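Local coordinates for uncharacterized protein (Bacteroides ovatus, PDB 3NQK) that is of unknown function, a beta-rich protein whose N-terminal part belongs to the E-set clan and whose C-terminal part is BT_3044-like, at residues Y251-V256 / R267-M272. Numbering follows the deposited sequence.
Sequences YSSTSV and RYVQIM
Ser252 and Thr254 pair with Gln270 and Tyr268 as the hydrogen-bonded pairs of an antiparallel ladder, where the axes of 251-256 and 267-272, parts of the hairpin 244-257/264-279, come within 4.6 Å at 162°. Each pair closes two backbone hydrogen bonds; the straightest is Tyr268 N to Thr254 O, 2.7 Å with 175° at the hydrogen. Between these rungs, CA-H...O contacts lean on the same carbonyls, such as Ser253 CA to Tyr268 O at 3.2 Å.

One face carries Tyr251, Ser253, Ser255, Arg267, Val269 and Ile271. Here CB of Tyr251 meets CG2 of Ile271 at 3.9 Å, while the phenol leads away from the strand 267-272, its hydroxyl bonded to the Lys225 carbonyl and its ring edge-to-face with Phe224. Arg267 starts out extended, CG anti to the backbone N (chi1 -161°), then bends at chi3. This path lays CG 3.2 Å from Ser255 OG and brings the guanidinium obliquely past that hydroxyl, at an angle too poor for a hydrogen bond. Cut back to an alanine here, the side chain would probably leave the Ser255 hydroxyl less covered and Glu265 without its long, weak ion pair.

The opposite face holds Ser252, Thr254, Gln270 and Tyr268; at its ends, Val256 CG2 approaches the edge of the Tyr268 ring, 4.2 Å from CE2, and the bent selenomethionine Met272 sets its CE methyl 4.1 Å from Tyr251 CA. Strand 292-307 continues the sheet beyond 267-272, and Val52 of the second subunit packs on Thr254 and Val256. With small hydroxyl side chains filling most of 251-256, cohesion across this pairing probably rests chiefly on the backbone hydrogen bonds, with apolar touches at its ends.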
ATOM      1  N   TYR A 251      24.629  -0.983  18.911  1.00 46.41           N
ATOM      2  CA  TYR A 251      23.471  -0.292  18.312  1.00 46.90           C
ATOM      3  C   TYR A 251      22.203  -0.472  19.108  1.00 47.67           C
ATOM      4  O   TYR A 251      22.070  -1.405  19.877  1.00 51.11           O
ATOM      5  CB  TYR A 251      23.240  -0.754  16.892  1.00 46.54           C
ATOM      6  CG  TYR A 251      22.484  -2.047  16.755  1.00 43.21           C
ATOM      7  CD1 TYR A 251      23.147  -3.260  16.739  1.00 50.68           C
ATOM      8  CD2 TYR A 251      21.128  -2.046  16.517  1.00 42.40           C
ATOM      9  CE1 TYR A 251      22.468  -4.440  16.529  1.00 52.09           C
ATOM     10  CE2 TYR A 251      20.438  -3.215  16.315  1.00 47.17           C
ATOM     11  CZ  TYR A 251      21.107  -4.411  16.325  1.00 47.02           C
ATOM     12  OH  TYR A 251      20.414  -5.582  16.123  1.00 42.66           O
ATOM     13  N   SER A 252      21.252   0.416  18.879  1.00 47.81           N
ATOM     14  CA  SER A 252      19.975   0.352  19.548  1.00 48.74           C
ATOM     15  C   SER A 252      18.889   0.810  18.602  1.00 47.54           C
ATOM     16  O   SER A 252      19.079   1.751  17.852  1.00 47.59           O
ATOM     17  CB  SER A 252      19.987   1.250  20.772  1.00 49.56           C
ATOM     18  OG  SER A 252      19.738   2.580  20.402  1.00 52.60           O
ATOM     19  N   SER A 253      17.744   0.145  18.647  1.00 48.25           N
ATOM     20  CA  SER A 253      16.617   0.505  17.804  1.00 46.26           C
ATOM     21  C   SER A 253      15.461   0.938  18.683  1.00 46.40           C
ATOM     22  O   SER A 253      15.167   0.301  19.652  1.00 50.67           O
ATOM     23  CB  SER A 253      16.211  -0.675  16.943  1.00 45.14           C
ATOM     24  OG  SER A 253      15.251  -0.283  15.963  1.00 61.21           O
ATOM     25  N   THR A 254      14.827   2.049  18.342  1.00 47.83           N
ATOM     26  CA  THR A 254      13.734   2.597  19.164  1.00 48.87           C
ATOM     27  C   THR A 254      12.654   3.216  18.285  1.00 45.84           C
ATOM     28  O   THR A 254      12.936   3.656  17.180  1.00 45.07           O
ATOM     29  CB  THR A 254      14.272   3.654  20.123  1.00 49.12           C
ATOM     30  OG1 THR A 254      15.378   3.110  20.829  1.00 60.41           O
ATOM     31  CG2 THR A 254      13.229   4.068  21.110  1.00 48.66           C
ATOM     32  N   SER A 255      11.417   3.241  18.776  1.00 43.54           N
ATOM     33  CA  SER A 255      10.304   3.779  17.993  1.00 44.10           C
ATOM     34  C   SER A 255       9.310   4.519  18.858  1.00 45.05           C
ATOM     35  O   SER A 255       8.910   4.032  19.895  1.00 49.14           O
ATOM     36  CB  SER A 255       9.582   2.646  17.272  1.00 44.58           C
ATOM     37  OG  SER A 255      10.477   1.887  16.483  1.00 48.15           O
ATOM     38  N   VAL A 256       8.901   5.699  18.413  1.00 45.16           N
ATOM     39  CA  VAL A 256       7.831   6.444  19.082  1.00 46.51           C
ATOM     40  C   VAL A 256       6.883   7.021  18.058  1.00 47.88           C
ATOM     41  O   VAL A 256       7.196   7.062  16.861  1.00 49.37           O
ATOM     42  CB  VAL A 256       8.388   7.593  19.960  1.00 46.71           C
ATOM     43  CG1 VAL A 256       9.254   7.031  21.055  1.00 50.30           C
ATOM     44  CG2 VAL A 256       9.170   8.573  19.125  1.00 39.47           C
ATOM     45  N   ARG A 267      11.042   5.723  13.657  1.00 38.43           N
ATOM     46  CA  ARG A 267      11.921   4.622  14.060  1.00 39.18           C
ATOM     47  C   ARG A 267      13.376   5.040  13.952  1.00 37.85           C
ATOM     48  O   ARG A 267      13.837   5.486  12.896  1.00 39.96           O
ATOM     49  CB  ARG A 267      11.670   3.392  13.195  1.00 40.02           C
ATOM     50  CG  ARG A 267      12.193   2.083  13.815  1.00 52.07           C
ATOM     51  CD  ARG A 267      12.151   0.901  12.827  1.00 59.33           C
ATOM     52  NE  ARG A 267      10.784   0.564  12.406  1.00 68.23           N
ATOM     53  CZ  ARG A 267       9.927  -0.159  13.128  1.00 68.08           C
ATOM     54  NH1 ARG A 267      10.272  -0.612  14.328  1.00 82.03           N
ATOM     55  NH2 ARG A 267       8.716  -0.409  12.658  1.00 70.09           N
ATOM     56  N   TYR A 268      14.097   4.899  15.047  1.00 37.78           N
ATOM     57  CA  TYR A 268      15.484   5.315  15.120  1.00 36.54           C
ATOM     58  C   TYR A 268      16.417   4.120  15.283  1.00 37.42           C
ATOM     59  O   TYR A 268      16.163   3.233  16.098  1.00 40.65           O
ATOM     60  CB  TYR A 268      15.675   6.239  16.301  1.00 34.31           C
ATOM     61  CG  TYR A 268      14.805   7.464  16.272  1.00 42.74           C
ATOM     62  CD1 TYR A 268      15.231   8.633  15.647  1.00 42.86           C
ATOM     63  CD2 TYR A 268      13.576   7.476  16.893  1.00 47.57           C
ATOM     64  CE1 TYR A 268      14.446   9.773  15.646  1.00 43.69           C
ATOM     65  CE2 TYR A 268      12.777   8.620  16.885  1.00 49.91           C
ATOM     66  CZ  TYR A 268      13.223   9.755  16.256  1.00 41.62           C
ATOM     67  OH  TYR A 268      12.438  10.870  16.243  1.00 47.87           O
ATOM     68  N   VAL A 269      17.471   4.083  14.477  1.00 35.54           N
ATOM     69  CA  VAL A 269      18.557   3.131  14.676  1.00 34.55           C
ATOM     70  C   VAL A 269      19.796   3.915  14.935  1.00 35.78           C
ATOM     71  O   VAL A 269      20.242   4.672  14.077  1.00 38.96           O
ATOM     72  CB  VAL A 269      18.803   2.276  13.460  1.00 34.23           C
ATOM     73  CG1 VAL A 269      20.009   1.380  13.705  1.00 32.74           C
ATOM     74  CG2 VAL A 269      17.561   1.441  13.125  1.00 31.46           C
ATOM     75  N   GLN A 270      20.318   3.801  16.139  1.00 36.85           N
ATOM     76  CA  GLN A 270      21.507   4.524  16.531  1.00 38.20           C
ATOM     77  C   GLN A 270      22.667   3.566  16.668  1.00 38.41           C
ATOM     78  O   GLN A 270      22.551   2.536  17.328  1.00 41.87           O
ATOM     79  CB  GLN A 270      21.270   5.242  17.861  1.00 38.58           C
ATOM     80  CG  GLN A 270      22.453   6.101  18.334  1.00 48.27           C
ATOM     81  CD  GLN A 270      22.237   6.683  19.728  1.00 58.00           C
ATOM     82  OE1 GLN A 270      22.060   5.947  20.705  1.00 64.63           O
ATOM     83  NE2 GLN A 270      22.269   7.997  19.826  1.00 57.69           N
ATOM     84  N   ILE A 271      23.793   3.906  16.060  1.00 37.67           N
ATOM     85  CA  ILE A 271      24.974   3.055  16.138  1.00 39.31           C
ATOM     86  C   ILE A 271      26.113   3.798  16.825  1.00 39.67           C
ATOM     87  O   ILE A 271      26.327   4.982  16.576  1.00 36.81           O
ATOM     88  CB  ILE A 271      25.417   2.538  14.732  1.00 38.29           C
ATOM     89  CG1 ILE A 271      25.717   3.691  13.792  1.00 39.20           C
ATOM     90  CG2 ILE A 271      24.341   1.710  14.127  1.00 36.35           C
ATOM     91  CD1 ILE A 271      26.334   3.238  12.457  1.00 42.19           C
HETATM   92  N   MSE A 272      26.827   3.088  17.708  1.00 42.32           N
HETATM   93  CA  MSE A 272      27.913   3.677  18.515  1.00 44.03           C
HETATM   94  C   MSE A 272      29.215   2.927  18.281  1.00 42.49           C
HETATM   95  O   MSE A 272      29.269   1.714  18.391  1.00 41.14           O
HETATM   96  CB  MSE A 272      27.535   3.639  19.990  1.00 46.53           C
HETATM   97  CG  MSE A 272      26.384   4.574  20.337  1.00 52.24           C
HETATM   98 SE   MSE A 272      25.325   3.955  21.838  0.75 63.11          SE
HETATM   99  CE  MSE A 272      23.977   2.872  20.894  1.00 51.44           C
TER